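Local coordinates for 2S Albumin protein (Dolichos, PDB 6IX1), which is a seed albumin with a hemopexin-type four-bladed beta-propeller fold and probably serves as a storage protein, at residues A[99-102]-A[103-106]; A[107-110]-A[111-114]; A[17-21]-A[22-26]; A[85-88]-A[89-92]. All coordinates share one frame; numbering follows the deposited sequence. Where two conformers were deposited one is given.

How the interactions relate
All four contacts are local turns, hairpins or caps of a four-bladed beta-propeller of the hemopexin type. Along the chain they come in the order 3, 4, 1, 2. Interaction 3 is the central hairpin of the first antiparallel sheet. Interaction 4 follows strand 80-85 of the next sheet; the centres of the two are about 16 Å apart, and they meet where Tyr-17 OH lies 3.7 Å from Tyr-86 CD1. Interaction 1 caps helix 102-105 at the end of that second sheet. Interaction 2 continues directly from it, centres about 10 Å apart; Ile-102 and Ala-103 pack on Leu-109 and Lys-110. Interactions 3 and 4 thus shape turns within blades, while interaction 2 leads to the next.

Interaction 1. Residues A[99-102]-A[103-106]; sequences PTTI and AEMF
Thr-101 and Glu-104 grip each other at the start of helix 102-105 in a capping box. Thr-101 OG1 accepts from Glu-104 N at 3.2 Å and an angle of 150°, while its own proton goes to Glu-104 OE2, 2.7 Å from OG1, on the lone pair turned away from the other carboxylate oxygen. The threonine can serve both because its first torsion of 66° turns OG1 toward the first helical turn. The extended glutamate chain returns past the hydroxyl, and a weak bond of 3.5 Å from Thr-101 N to Glu-104 OE2 closes the box. A valine here would probably leave Glu-104 N without its cap and the carboxylate with only the weak backbone bond.

Behind the box the helix is held by Met-105 N on Thr-101 O (2.9 Å) and Phe-106 N on Ile-102 O (2.8 Å). Thr-100 CG2 lies 3.9 Å from Met-105 CE, and Met-105 CG sits above the rim of one face of the Phe-106 ring. Strand 98-101 leads directly into the short helix, whose buried side rests on strand 72-77 through Ile-102 on Phe-76 and Met-105 on Tyr-74, with Met-105 reaching Cys-81 of strand 80-85.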
# COMPACT_ATOMS: atom_id res chain seq x y z
N PRO A 99 9.37 14.17 -7.96
CA PRO A 99 9.62 12.76 -8.21
C PRO A 99 11.13 12.52 -8.38
O PRO A 99 11.87 13.34 -8.86
CB PRO A 99 8.94 12.53 -9.56
CG PRO A 99 7.81 13.53 -9.55
CD PRO A 99 8.46 14.73 -8.94
N THR A 100 11.60 11.38 -7.92
CA THR A 100 13.00 10.94 -8.12
C THR A 100 13.04 9.43 -8.13
O THR A 100 12.01 8.80 -7.97
CB THR A 100 13.91 11.56 -7.06
OG1 THR A 100 15.26 11.37 -7.42
CG2 THR A 100 13.65 11.00 -5.68
N THR A 101 14.23 8.86 -8.27
CA THR A 101 14.33 7.39 -8.20
C THR A 101 14.19 6.91 -6.76
O THR A 101 14.52 7.64 -5.82
CB THR A 101 15.60 6.84 -8.84
OG1 THR A 101 16.69 7.30 -8.04
CG2 THR A 101 15.70 7.17 -10.32
N ILE A 102 13.84 5.66 -6.59
CA ILE A 102 13.76 5.05 -5.23
C ILE A 102 15.10 5.20 -4.53
O ILE A 102 15.18 5.49 -3.35
CB ILE A 102 13.30 3.60 -5.31
CG1 ILE A 102 11.85 3.57 -5.80
CG2 ILE A 102 13.54 2.86 -3.97
CD1 ILE A 102 11.45 2.21 -6.29
N ALA A 103 16.17 4.89 -5.25
CA ALA A 103 17.53 4.91 -4.65
C ALA A 103 17.92 6.31 -4.26
O ALA A 103 18.71 6.44 -3.29
CB ALA A 103 18.50 4.33 -5.62
N GLU A 104 17.48 7.33 -4.96
CA GLU A 104 17.76 8.70 -4.56
C GLU A 104 16.86 9.13 -3.38
O GLU A 104 17.34 9.83 -2.47
CB GLU A 104 17.61 9.62 -5.73
CG GLU A 104 18.72 9.53 -6.75
CD GLU A 104 18.31 10.32 -7.96
OE1 GLU A 104 18.73 11.48 -8.07
OE2 GLU A 104 17.56 9.75 -8.82
N MET A 105 15.61 8.68 -3.33
CA MET A 105 14.70 9.02 -2.23
C MET A 105 15.19 8.37 -0.93
O MET A 105 15.10 8.96 0.12
CB MET A 105 13.27 8.62 -2.56
CG MET A 105 12.30 9.14 -1.59
SD MET A 105 12.06 10.91 -1.60
CE MET A 105 10.90 11.02 -2.97
N PHE A 106 15.60 7.11 -1.05
CA PHE A 106 15.99 6.28 0.10
C PHE A 106 17.33 5.66 -0.23
O PHE A 106 17.39 4.50 -0.68
CB PHE A 106 14.97 5.19 0.39
CG PHE A 106 13.56 5.66 0.59
CD1 PHE A 106 13.16 6.22 1.79
CD2 PHE A 106 12.64 5.56 -0.43
CE1 PHE A 106 11.86 6.71 1.93
CE2 PHE A 106 11.31 5.99 -0.25
CZ PHE A 106 10.92 6.52 0.93

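Interaction 2. Residues A[107-110]-A[111-114]; sequences PVLK and NTVF
Leu-109 and Thr-112 meet at the carbonyl oxygen of the leucine, which takes two hydrogen bonds from one residue. Thr-112 N lies 3.0 Å from Leu-109 O, well above the carbonyl plane, and Thr-112 OG1 gives its proton to Leu-109 O at 2.8 Å; both donors come from the same face of that plane. The hydroxyl then works as an acceptor, for Phe-114 N reaches Thr-112 OG1 at 3.2 Å in a nearly straight bond of 160°. This double use depends on the threonine's first torsion of 79°, which places OG1 over its own main chain, between the turn behind and the amide ahead. With an alanine here, Phe-114 N is likely to lose its acceptor and Leu-109 O one of its two donors.

The apolar contacts lie on the inner side. Leu-109 CD2 comes within 4.0 Å of Phe-114 CD2, and its CD1 stands 4.1 Å from Phe-114 CB, so one methyl meets the ring and the other the root of the aromatic side chain. Val-113 CG2 sits over the centre of one face of the same ring. Leu-109 and Phe-114 continue onto Leu-132 of strand 129-134.

On the outer side the Lys-110 chain runs alongside Asn-111, with Lys-110 CG 3.8 Å from Asn-111 ND2. Asn-111, third residue of the type II turn, has the positive phi (73°) usual there, and its backbone N is bonded to Glu-115 OE1. A type II beta turn from Leu-109 to Thr-112 is followed by an ST turn, in the loop that carries the chain between two propeller blades.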
# COMPACT_ATOMS: atom_id res chain seq x y z
N PRO A 107 18.43 6.42 -0.04
CA PRO A 107 19.76 5.87 -0.37
C PRO A 107 20.11 4.49 0.23
O PRO A 107 20.87 3.75 -0.42
CB PRO A 107 20.70 6.97 0.14
CG PRO A 107 19.91 8.25 -0.13
CD PRO A 107 18.49 7.85 0.23
N VAL A 108 19.53 4.13 1.38
CA VAL A 108 19.82 2.81 1.97
C VAL A 108 19.31 1.70 1.07
O VAL A 108 19.74 0.54 1.22
CB VAL A 108 19.19 2.61 3.35
CG1 VAL A 108 19.88 3.48 4.38
CG2 VAL A 108 17.68 2.71 3.36
N LEU A 109 18.40 2.03 0.17
CA LEU A 109 17.80 1.03 -0.74
C LEU A 109 18.60 0.93 -2.05
O LEU A 109 18.30 0.04 -2.84
CB LEU A 109 16.30 1.36 -1.01
CG LEU A 109 15.39 1.39 0.21
CD1 LEU A 109 13.93 1.60 -0.24
CD2 LEU A 109 15.52 0.17 1.03
N LYS A 110 19.52 1.85 -2.29
CA LYS A 110 20.33 1.72 -3.51
C LYS A 110 21.03 0.36 -3.50
O LYS A 110 21.48 -0.11 -2.41
CB LYS A 110 21.39 2.82 -3.58
CG LYS A 110 22.11 2.93 -4.92
CD LYS A 110 23.34 3.85 -4.86
CE LYS A 110 23.95 3.90 -6.25
NZ LYS A 110 25.26 4.59 -6.28
N ASN A 111 21.08 -0.29 -4.65
CA ASN A 111 21.71 -1.60 -4.82
C ASN A 111 20.96 -2.75 -4.20
O ASN A 111 21.47 -3.86 -4.35
CB ASN A 111 23.17 -1.57 -4.38
CG ASN A 111 23.97 -0.50 -5.09
OD1 ASN A 111 23.83 -0.30 -6.29
ND2 ASN A 111 24.72 0.26 -4.32
N THR A 112 19.84 -2.48 -3.57
CA THR A 112 19.00 -3.53 -2.98
C THR A 112 17.92 -4.01 -3.94
O THR A 112 17.67 -3.39 -4.96
CB THR A 112 18.37 -3.15 -1.64
OG1 THR A 112 17.23 -2.33 -1.90
CG2 THR A 112 19.36 -2.57 -0.69
N VAL A 113 17.19 -5.05 -3.54
CA VAL A 113 16.04 -5.55 -4.36
C VAL A 113 14.95 -4.48 -4.57
O VAL A 113 14.15 -4.62 -5.54
CB VAL A 113 15.41 -6.79 -3.74
CG1 VAL A 113 16.40 -7.96 -3.78
CG2 VAL A 113 14.81 -6.51 -2.37
N PHE A 114 14.93 -3.43 -3.80
CA PHE A 114 13.89 -2.41 -3.88
C PHE A 114 14.23 -1.32 -4.88
O PHE A 114 13.34 -0.53 -5.22
CB PHE A 114 13.67 -1.78 -2.51
CG PHE A 114 13.08 -2.73 -1.49
CD1 PHE A 114 11.87 -3.34 -1.63
CD2 PHE A 114 13.87 -3.14 -0.43
CE1 PHE A 114 11.42 -4.26 -0.71
CE2 PHE A 114 13.41 -4.04 0.50
CZ PHE A 114 12.20 -4.59 0.36

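Interaction 3. Residues A[17-21]-A[22-26]; sequences YFFEC and NKYVR
Tyr-24 fills the hollow between Phe-19 and Tyr-17 on one face of the hairpin. Its CB presses against Phe-19 CD1 at 3.5 Å, and farther out Tyr-24 CD2 comes to the edge of the Tyr-17 ring, 4.1 Å from Tyr-17 CD2. The first torsion of Tyr-24, 78°, sets its CG between backbone N and carbonyl carbon and lays the ring beside both neighbours, all three pointing the same way. Phe-19 and Tyr-24 have planes only 29° apart, yet with centroids 5.9 Å apart the rings are offset along their planes and barely overlap.

The next bump is the arm of Arg-26. Its CG hangs above the rim of one face of the Tyr-17 ring, and Arg-26 CD reaches 3.6 Å from Tyr-17 CZ, beyond which the guanidinium group leads on to Thr-40 and Glu-15. On the reverse face, Val-25 CG2 fits beside Phe-18, 4.1 Å from Phe-18 CB and at the edge of its ring, which in turn meets Trp-216 edge-to-face.

Main-chain bonds hold this relief in register: Phe-18 pairs with Val-25 and Glu-20 with Lys-23, the former through Phe-18 N and Val-25 O at 3.0 Å. A type II' turn, Cys-21 taking positive phi, closes a tight two-residue beta hairpin, the middle pair of strands in a four-stranded antiparallel propeller blade.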
# COMPACT_ATOMS: atom_id res chain seq x y z
N TYR A 17 -7.44 4.59 0.16
CA TYR A 17 -7.27 4.85 -1.26
C TYR A 17 -6.76 3.58 -1.95
O TYR A 17 -5.79 2.99 -1.48
CB TYR A 17 -6.26 5.98 -1.48
CG TYR A 17 -6.70 7.35 -1.03
CD1 TYR A 17 -6.50 7.72 0.27
CD2 TYR A 17 -7.36 8.25 -1.85
CE1 TYR A 17 -6.90 8.94 0.77
CE2 TYR A 17 -7.74 9.50 -1.38
CZ TYR A 17 -7.55 9.83 -0.04
OH TYR A 17 -7.94 11.03 0.52
N PHE A 18 -7.42 3.18 -3.01
CA PHE A 18 -7.04 2.05 -3.84
C PHE A 18 -6.70 2.54 -5.23
O PHE A 18 -7.53 3.22 -5.83
CB PHE A 18 -8.12 0.99 -3.98
CG PHE A 18 -8.51 0.24 -2.73
CD1 PHE A 18 -7.59 -0.35 -1.96
CD2 PHE A 18 -9.83 0.07 -2.37
CE1 PHE A 18 -7.93 -1.08 -0.85
CE2 PHE A 18 -10.19 -0.71 -1.31
CZ PHE A 18 -9.23 -1.29 -0.52
N PHE A 19 -5.52 2.14 -5.71
CA PHE A 19 -5.07 2.48 -7.08
C PHE A 19 -5.13 1.26 -7.99
O PHE A 19 -4.73 0.15 -7.59
CB PHE A 19 -3.63 3.04 -7.03
CG PHE A 19 -3.61 4.29 -6.20
CD1 PHE A 19 -3.92 5.51 -6.74
CD2 PHE A 19 -3.36 4.20 -4.87
CE1 PHE A 19 -4.00 6.64 -5.93
CE2 PHE A 19 -3.43 5.34 -4.07
CZ PHE A 19 -3.75 6.54 -4.61
N GLU A 20 -5.69 1.46 -9.18
CA GLU A 20 -5.92 0.43 -10.20
C GLU A 20 -5.51 1.07 -11.52
O GLU A 20 -6.22 1.92 -12.06
CB GLU A 20 -7.36 -0.04 -10.18
CG GLU A 20 -7.83 -0.33 -8.78
CD GLU A 20 -9.20 0.27 -8.44
OE1 GLU A 20 -9.86 -0.50 -8.38
OE2 GLU A 20 -9.49 1.55 -8.35
N CYS A 21 -4.33 0.69 -11.99
CA CYS A 21 -3.74 1.26 -13.19
C CYS A 21 -3.63 2.77 -12.95
O CYS A 21 -3.04 3.21 -11.97
CB CYS A 21 -4.47 0.85 -14.47
SG CYS A 21 -4.47 -0.93 -14.59
N ASN A 22 -4.14 3.52 -13.89
CA ASN A 22 -4.12 5.01 -13.86
C ASN A 22 -5.30 5.62 -13.13
O ASN A 22 -5.43 6.88 -13.21
CB ASN A 22 -4.02 5.59 -15.28
CG ASN A 22 -5.21 5.22 -16.15
OD1 ASN A 22 -5.95 4.30 -15.84
ND2 ASN A 22 -5.34 5.86 -17.29
N LYS A 23 -6.04 4.84 -12.38
CA LYS A 23 -7.26 5.34 -11.73
C LYS A 23 -7.27 4.97 -10.27
O LYS A 23 -6.40 4.23 -9.77
CB LYS A 23 -8.48 4.75 -12.41
CG LYS A 23 -8.60 5.19 -13.88
CD LYS A 23 -9.73 4.61 -14.67
CE LYS A 23 -9.58 4.84 -16.17
NZ LYS A 23 -8.55 3.93 -16.74
N TYR A 24 -8.19 5.53 -9.51
CA TYR A 24 -8.30 5.18 -8.08
C TYR A 24 -9.73 5.35 -7.59
O TYR A 24 -10.57 5.97 -8.30
CB TYR A 24 -7.36 6.07 -7.25
CG TYR A 24 -7.86 7.47 -7.01
CD1 TYR A 24 -7.85 8.42 -7.97
CD2 TYR A 24 -8.41 7.80 -5.78
CE1 TYR A 24 -8.47 9.66 -7.76
CE2 TYR A 24 -8.95 9.05 -5.53
CZ TYR A 24 -8.93 10.01 -6.53
OH TYR A 24 -9.49 11.23 -6.32
N VAL A 25 -10.02 4.80 -6.42
CA VAL A 25 -11.22 5.04 -5.61
C VAL A 25 -10.79 5.37 -4.21
O VAL A 25 -9.68 5.02 -3.75
CB VAL A 25 -12.25 3.91 -5.62
CG1 VAL A 25 -12.91 3.78 -6.98
CG2 VAL A 25 -11.68 2.64 -5.10
N ARG A 26 -11.64 6.05 -3.49
CA ARG A 26 -11.53 6.26 -2.06
C ARG A 26 -12.74 5.55 -1.45
O ARG A 26 -13.88 5.79 -1.90
CB ARG A 26 -11.52 7.74 -1.70
CG ARG A 26 -11.43 7.96 -0.22
CD ARG A 26 -11.12 9.44 0.03
NE ARG A 26 -12.07 10.31 -0.65
CZ ARG A 26 -13.17 10.85 -0.21
NH1 ARG A 26 -13.42 10.92 1.03
NH2 ARG A 26 -13.88 11.45 -1.12

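Interaction 4. Residues A[85-88]-A[89-92]; sequences DYAP and GTTN
Ala-87, whose methyl group points across the turn, fits against Thr-90 and Asn-92. Its CB lies 3.2 Å from Thr-90 OG1 and 3.5 Å from Asn-92 C, so the following chain curls round the methyl. Ala-87 O is gripped twice by the same threonine: Thr-90 OG1 donates to it at 2.9 Å and Thr-90 N at 3.2 Å, both from one face of the carbonyl plane. The hydroxyl gets there because a first torsion of 79° swings it back over the turn. It also accepts from Asn-92 N, 2.9 Å from OG1, which makes an ST turn.

Pro-88 and Gly-89 form the corner of a type II beta turn from Ala-87 to Thr-90. The proline ring restricts phi to near the -60° the second position needs, and Gly-89 takes a positive phi of 83°, where an added CB would come only 2.7 Å from Pro-88 O. Before the corner, Asp-85 OD1 accepts from Ala-87 N at 2.9 Å in an Asx turn, met nearly end-on by the amide. A water lies within hydrogen-bonding distance of both Tyr-86 O and Thr-90 O, across the mouth of the turn.

The loop leaves strand 80-85 and turns back toward strand 94-95, Asp-85 pairing through its backbone with Lys-94. Inward, Tyr-86 packs on Phe-8 and on Ala-73 of strand 72-77, while Pro-88 rests on the loop at Ser-11 and Arg-12.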
# COMPACT_ATOMS: atom_id res chain seq x y z
N ASP A 85 1.59 15.24 -0.11
CA ASP A 85 0.47 15.56 0.83
C ASP A 85 -0.83 15.40 0.03
O ASP A 85 -0.96 16.06 -0.99
CB ASP A 85 0.63 16.95 1.47
CG ASP A 85 -0.39 17.17 2.59
OD1 ASP A 85 -1.56 16.89 2.39
OD2 ASP A 85 0.10 17.44 3.78
N TYR A 86 -1.67 14.43 0.36
CA TYR A 86 -2.92 14.14 -0.39
C TYR A 86 -4.09 15.00 0.15
O TYR A 86 -5.20 14.90 -0.44
CB TYR A 86 -3.21 12.64 -0.46
CG TYR A 86 -3.26 11.96 0.88
CD1 TYR A 86 -4.47 11.89 1.55
CD2 TYR A 86 -2.15 11.37 1.46
CE1 TYR A 86 -4.54 11.32 2.80
CE2 TYR A 86 -2.21 10.81 2.71
CZ TYR A 86 -3.40 10.78 3.37
OH TYR A 86 -3.50 10.22 4.60
N ALA A 87 -3.91 15.80 1.20
CA ALA A 87 -4.83 16.93 1.55
C ALA A 87 -6.30 16.57 1.46
O ALA A 87 -7.06 17.18 0.70
CB ALA A 87 -4.44 18.18 0.74
N PRO A 88 -6.81 15.63 2.25
CA PRO A 88 -8.19 15.21 2.13
C PRO A 88 -9.18 16.34 2.36
O PRO A 88 -8.94 17.26 3.16
CB PRO A 88 -8.40 14.15 3.19
CG PRO A 88 -7.08 13.84 3.70
CD PRO A 88 -6.13 14.90 3.26
N GLY A 89 -10.20 16.32 1.54
CA GLY A 89 -11.30 17.30 1.68
C GLY A 89 -10.98 18.62 1.01
O GLY A 89 -11.76 19.51 1.12
N THR A 90 -9.85 18.72 0.31
CA THR A 90 -9.37 19.95 -0.35
C THR A 90 -8.80 19.59 -1.70
O THR A 90 -8.62 18.42 -2.04
CB THR A 90 -8.28 20.70 0.47
OG1 THR A 90 -7.02 20.05 0.26
CG2 THR A 90 -8.59 20.77 1.94
N THR A 91 -8.39 20.64 -2.40
CA THR A 91 -7.64 20.57 -3.65
C THR A 91 -6.17 21.01 -3.42
O THR A 91 -5.59 21.72 -4.29
CB THR A 91 -8.32 21.47 -4.68
OG1 THR A 91 -8.22 22.82 -4.16
CG2 THR A 91 -9.71 20.97 -4.97
N ASN A 92 -5.68 20.86 -2.22
CA ASN A 92 -4.36 21.38 -1.82
C ASN A 92 -3.35 20.22 -1.84
O ASN A 92 -2.36 20.35 -1.09
CB ASN A 92 -4.43 22.11 -0.47
CG ASN A 92 -5.31 23.35 -0.52
OD1 ASN A 92 -5.29 24.07 -1.52
ND2 ASN A 92 -6.08 23.59 0.52
O HOH W 1 -7.42 15.73 -1.88